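Local coordinates for chitin oligosaccharide binding protein NagB2 (Paenibacillus sp. FPU-7, PDB 7EHU) that binds short chitin oligosaccharides such as N,N'-diacetylchitobiose and N,N',N''-triacetylchitotriose, probably handing them to a membrane transporter for uptake, at residues L121-K126 with P356-V361; Y140-A145 with N338-E343. One frame throughout, in Å; residues are numbered along the deposited sequence. Where two conformers were deposited one is given.

Contact 1 (L121-K126 with P356-V361); sequences LGLEDK and PSMKGV
K359 ties two loops of this periplasmic-binding-protein fold together by bonds to the backbone carbonyls of D125 and K126: a type I beta turn, L123 to K126, just after helix 115-121, meets the irregular chain that follows helix 342-352. The backbone bond comes first: K359 N donates to K126 O at 2.9 Å, with an N-H...O angle of 163°. The same oxygen takes a CA-H...O contact from M358, so two neighbouring residues grip one carbonyl. The side chain of K359 adds a second polar link. Extended beyond CG, it carries its ammonium to the turn, where K359 NZ lies 2.8 Å from D125 O and tilted 27° from the carbonyl plane; a long, flexible chain suits this solvent-facing place, since its methylenes pass by K126 O on the way. Apolar contact lies beneath. M358 bends at chi3 (75°), setting its methyl against the turn, and L123 CD2 meets M358 CE at 3.6 Å while K126 CB touches it from the turn's last residue. M358 also packs on F127 and Y340. The positive phi at G122, in the Schellman motif ending helix 115-121, favours a glycine, and G122 O receives a weak 3.0 Å bond from K126 NZ.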
# COMPACT_ATOMS: atom_id res chain seq x y z
N LEU A 121 25.55 8.23 -7.75
CA LEU A 121 24.49 8.96 -8.43
C LEU A 121 24.03 10.20 -7.68
O LEU A 121 23.11 10.88 -8.14
CB LEU A 121 23.30 8.03 -8.66
CG LEU A 121 23.57 6.84 -9.57
CD1 LEU A 121 22.30 5.99 -9.70
CD2 LEU A 121 24.08 7.25 -10.93
N GLY A 122 24.63 10.52 -6.53
CA GLY A 122 24.20 11.67 -5.76
C GLY A 122 22.88 11.52 -5.03
O GLY A 122 22.28 12.53 -4.66
N LEU A 123 22.44 10.29 -4.78
CA LEU A 123 21.10 9.99 -4.28
C LEU A 123 21.08 9.59 -2.81
O LEU A 123 20.00 9.32 -2.28
CB LEU A 123 20.47 8.88 -5.14
CG LEU A 123 20.01 9.30 -6.54
CD1 LEU A 123 19.68 8.04 -7.36
CD2 LEU A 123 18.82 10.23 -6.50
N GLU A 124 22.22 9.57 -2.12
CA GLU A 124 22.26 8.94 -0.79
C GLU A 124 21.22 9.51 0.16
O GLU A 124 20.61 8.76 0.94
CB GLU A 124 23.62 9.15 -0.14
CG GLU A 124 24.73 8.49 -0.84
CD GLU A 124 26.04 8.83 -0.20
OE1 GLU A 124 26.50 8.00 0.60
OE2 GLU A 124 26.54 9.97 -0.46
N ASP A 125 21.09 10.82 0.17
CA ASP A 125 20.28 11.55 1.14
C ASP A 125 18.95 12.05 0.59
O ASP A 125 18.30 12.89 1.23
CB ASP A 125 21.08 12.76 1.64
CG ASP A 125 22.49 12.40 2.02
OD1 ASP A 125 22.63 11.76 3.08
OD2 ASP A 125 23.46 12.76 1.31
N LYS A 126 18.55 11.59 -0.59
CA LYS A 126 17.45 12.21 -1.32
C LYS A 126 16.08 11.66 -0.96
O LYS A 126 15.07 12.26 -1.32
CB LYS A 126 17.69 12.06 -2.82
CG LYS A 126 18.59 13.11 -3.44
CD LYS A 126 19.84 13.44 -2.67
CE LYS A 126 20.55 14.64 -3.32
NZ LYS A 126 21.88 14.75 -2.75
N PRO A 356 5.48 11.88 -3.55
CA PRO A 356 6.93 11.66 -3.76
C PRO A 356 7.58 10.80 -2.68
O PRO A 356 7.21 10.84 -1.50
CB PRO A 356 7.52 13.07 -3.74
CG PRO A 356 6.38 13.92 -4.21
CD PRO A 356 5.15 13.32 -3.62
N SER A 357 8.58 10.04 -3.11
CA SER A 357 9.52 9.43 -2.17
C SER A 357 10.79 10.24 -1.99
O SER A 357 11.56 9.94 -1.07
CB SER A 357 9.89 8.02 -2.63
OG SER A 357 10.50 8.10 -3.90
N MET A 358 11.04 11.23 -2.85
CA MET A 358 12.24 12.05 -2.83
C MET A 358 11.89 13.44 -2.36
O MET A 358 10.78 13.92 -2.60
CB MET A 358 12.81 12.13 -4.26
CG MET A 358 13.37 10.77 -4.73
SD MET A 358 14.01 10.83 -6.40
CE MET A 358 15.55 11.73 -6.07
N LYS A 359 12.83 14.06 -1.66
CA LYS A 359 12.65 15.38 -1.06
C LYS A 359 12.75 16.50 -2.08
O LYS A 359 13.48 16.42 -3.06
CB LYS A 359 13.73 15.62 -0.00
CG LYS A 359 13.74 14.63 1.15
CD LYS A 359 14.96 14.81 2.04
CE LYS A 359 15.34 13.56 2.75
NZ LYS A 359 16.65 13.65 3.40
N GLY A 360 12.05 17.60 -1.82
CA GLY A 360 12.24 18.80 -2.59
C GLY A 360 11.37 19.00 -3.81
O GLY A 360 11.62 19.94 -4.57
N VAL A 361 10.37 18.15 -4.04
CA VAL A 361 9.45 18.38 -5.15
C VAL A 361 8.62 19.62 -4.81
O VAL A 361 7.97 19.64 -3.77
CB VAL A 361 8.55 17.16 -5.38
CG1 VAL A 361 7.50 17.47 -6.43
CG2 VAL A 361 9.38 15.94 -5.75

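Contact 2 (Y140-A145 with N338-E343); sequences YGLPEA and NFYTLE. With NAG (2-acetamido-2-deoxy-beta-D-glucopyranose), chain B.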
# COMPACT_ATOMS: atom_id res chain seq x y z
N TYR A 140 18.63 -1.98 -0.06
CA TYR A 140 18.33 -3.03 -1.03
C TYR A 140 17.14 -2.71 -1.92
O TYR A 140 16.71 -3.57 -2.69
CB TYR A 140 18.09 -4.35 -0.29
CG TYR A 140 19.35 -4.93 0.30
CD1 TYR A 140 20.32 -5.52 -0.50
CD2 TYR A 140 19.56 -4.90 1.68
CE1 TYR A 140 21.48 -6.07 0.05
CE2 TYR A 140 20.70 -5.44 2.24
CZ TYR A 140 21.65 -6.04 1.42
OH TYR A 140 22.78 -6.57 2.00
N GLY A 141 16.63 -1.49 -1.89
CA GLY A 141 15.59 -1.07 -2.81
C GLY A 141 15.31 0.40 -2.58
O GLY A 141 15.77 0.98 -1.60
N LEU A 142 14.53 0.98 -3.50
CA LEU A 142 14.31 2.43 -3.50
C LEU A 142 12.82 2.69 -3.65
O LEU A 142 12.23 2.35 -4.69
CB LEU A 142 15.09 3.13 -4.61
CG LEU A 142 16.60 2.93 -4.50
CD1 LEU A 142 17.29 3.46 -5.74
CD2 LEU A 142 17.20 3.58 -3.26
N PRO A 143 12.17 3.29 -2.66
CA PRO A 143 10.73 3.50 -2.76
C PRO A 143 10.43 4.45 -3.91
O PRO A 143 11.14 5.44 -4.11
CB PRO A 143 10.37 4.11 -1.41
CG PRO A 143 11.63 4.73 -0.91
CD PRO A 143 12.73 3.85 -1.42
N GLU A 144 9.36 4.16 -4.64
CA GLU A 144 8.90 4.99 -5.76
C GLU A 144 8.01 6.13 -5.30
O GLU A 144 8.00 7.19 -5.93
CB GLU A 144 8.11 4.09 -6.74
CG GLU A 144 7.37 4.82 -7.81
CD GLU A 144 6.64 3.94 -8.81
OE1 GLU A 144 6.89 2.73 -8.89
OE2 GLU A 144 5.80 4.48 -9.54
N ALA A 145 7.27 5.92 -4.22
CA ALA A 145 6.31 6.87 -3.71
C ALA A 145 6.20 6.62 -2.22
O ALA A 145 6.66 5.60 -1.71
CB ALA A 145 4.94 6.68 -4.35
N ASN A 338 17.83 7.64 -14.06
CA ASN A 338 16.79 8.26 -14.85
C ASN A 338 15.41 8.15 -14.25
O ASN A 338 14.55 8.97 -14.56
CB ASN A 338 16.80 7.70 -16.27
CG ASN A 338 18.03 8.15 -17.05
OD1 ASN A 338 18.57 9.23 -16.80
ND2 ASN A 338 18.46 7.35 -18.02
N PHE A 339 15.18 7.17 -13.38
CA PHE A 339 13.88 7.04 -12.73
C PHE A 339 13.78 7.89 -11.47
O PHE A 339 12.75 8.54 -11.24
CB PHE A 339 13.60 5.58 -12.38
CG PHE A 339 12.19 5.33 -11.92
CD1 PHE A 339 11.16 5.29 -12.82
CD2 PHE A 339 11.91 5.14 -10.58
CE1 PHE A 339 9.86 5.08 -12.40
CE2 PHE A 339 10.61 4.92 -10.15
CZ PHE A 339 9.58 4.88 -11.06
N TYR A 340 14.82 7.88 -10.64
CA TYR A 340 14.81 8.55 -9.34
C TYR A 340 15.39 9.95 -9.51
O TYR A 340 16.53 10.23 -9.17
CB TYR A 340 15.56 7.70 -8.31
CG TYR A 340 14.85 6.40 -8.03
CD1 TYR A 340 13.77 6.35 -7.16
CD2 TYR A 340 15.24 5.22 -8.65
CE1 TYR A 340 13.11 5.17 -6.91
CE2 TYR A 340 14.59 4.04 -8.40
CZ TYR A 340 13.52 4.01 -7.55
OH TYR A 340 12.88 2.82 -7.31
N THR A 341 14.57 10.83 -10.07
CA THR A 341 14.94 12.23 -10.24
C THR A 341 13.70 13.07 -9.96
O THR A 341 12.57 12.60 -10.11
CB THR A 341 15.59 12.37 -11.64
OG1 THR A 341 16.10 13.70 -11.81
CG2 THR A 341 14.61 12.04 -12.75
N LEU A 342 13.92 14.30 -9.51
CA LEU A 342 12.78 15.10 -9.09
C LEU A 342 11.87 15.46 -10.25
O LEU A 342 10.70 15.75 -10.06
CB LEU A 342 13.25 16.39 -8.39
CG LEU A 342 13.98 16.19 -7.06
CD1 LEU A 342 14.08 17.50 -6.29
CD2 LEU A 342 13.32 15.14 -6.20
N GLU A 343 12.38 15.45 -11.45
CA GLU A 343 11.58 15.72 -12.61
C GLU A 343 10.56 14.61 -12.89
O GLU A 343 9.37 14.88 -13.10
CB GLU A 343 12.52 16.50 -13.55
CG GLU A 343 11.98 16.93 -14.89
CD GLU A 343 12.98 17.76 -15.69
OE1 GLU A 343 14.08 18.14 -15.64
OE2 GLU A 343 13.20 16.82 -16.60
C1 NAG B . 0.71 0.68 -5.71
C2 NAG B . 1.49 1.01 -4.45
C3 NAG B . 1.57 -0.19 -3.52
C4 NAG B . 0.20 -0.84 -3.32
C5 NAG B . -0.42 -1.10 -4.69
C6 NAG B . -1.81 -1.68 -4.63
C7 NAG B . 3.25 2.73 -4.81
C8 NAG B . 4.67 2.94 -5.23
N2 NAG B . 2.84 1.45 -4.80
O3 NAG B . 2.12 0.25 -2.30
O4 NAG B . 0.36 -2.09 -2.67
O5 NAG B . -0.53 0.15 -5.39
O6 NAG B . -2.29 -1.98 -5.94
O7 NAG B . 2.52 3.66 -4.49
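The Y340 ring lies against L142 where the long strand 138-154 of the solute-binding fold passes the inverse gamma turn centred on Y340, between helices 326-339 and 342-352. One face of the tyrosine takes the leucine: L142 CB lies 3.4 Å from Y340 CZ, and L142 CD1 makes a CH-pi contact 4.1 Å from the ring centroid, nearer its border than its middle. The opposite face receives F339 CD2 over its centre, so the phenol is clamped between a branched aliphatic chain and a second aromatic. At the ring's edge sits P143 O, near the plane and 3.4 Å from Y340 CE1. With chi1 at -66°, placing CG beside its own backbone N, the side chain reaches the strand, and Y340 OH gives L142 O a weak hydrogen bond of 2.7 Å. Replacing Y340 by alanine removes the whole ring, which would probably cost L142 O its phenol donor and open a gap between L142 and F339. E144 crosses F339 at about a right angle, its carboxylate plane 89° from the ring, and E144 CD lies 3.8 Å from F339 CZ at the ring edge. E144 faces both ways: its carboxylate end lies at F339, while E144 CB lies 3.9 Å from NAG C8.

From the N terminus, the chain first leaves helix 115-121 through 121-126, then runs along strand 138-154 through 140-145. Some 190 residues, over half of them helix or strand, follow before 338-343 closes contact 2; after helix 342-352, segment 356-361 closes contact 1. Contact 2 is therefore nested inside the larger loop of contact 1. Their centres lie 8 Å apart, and they touch directly: S357 OG probably hydrogen-bonds P143 O at 2.7 Å, and M358 SD packs on Y340 C. Contact 2 ties the turn before helix 342-352 to strand 138-154; contact 1 ties the loop after that helix to the turn following helix 115-121, and S357 joins that loop to the strand.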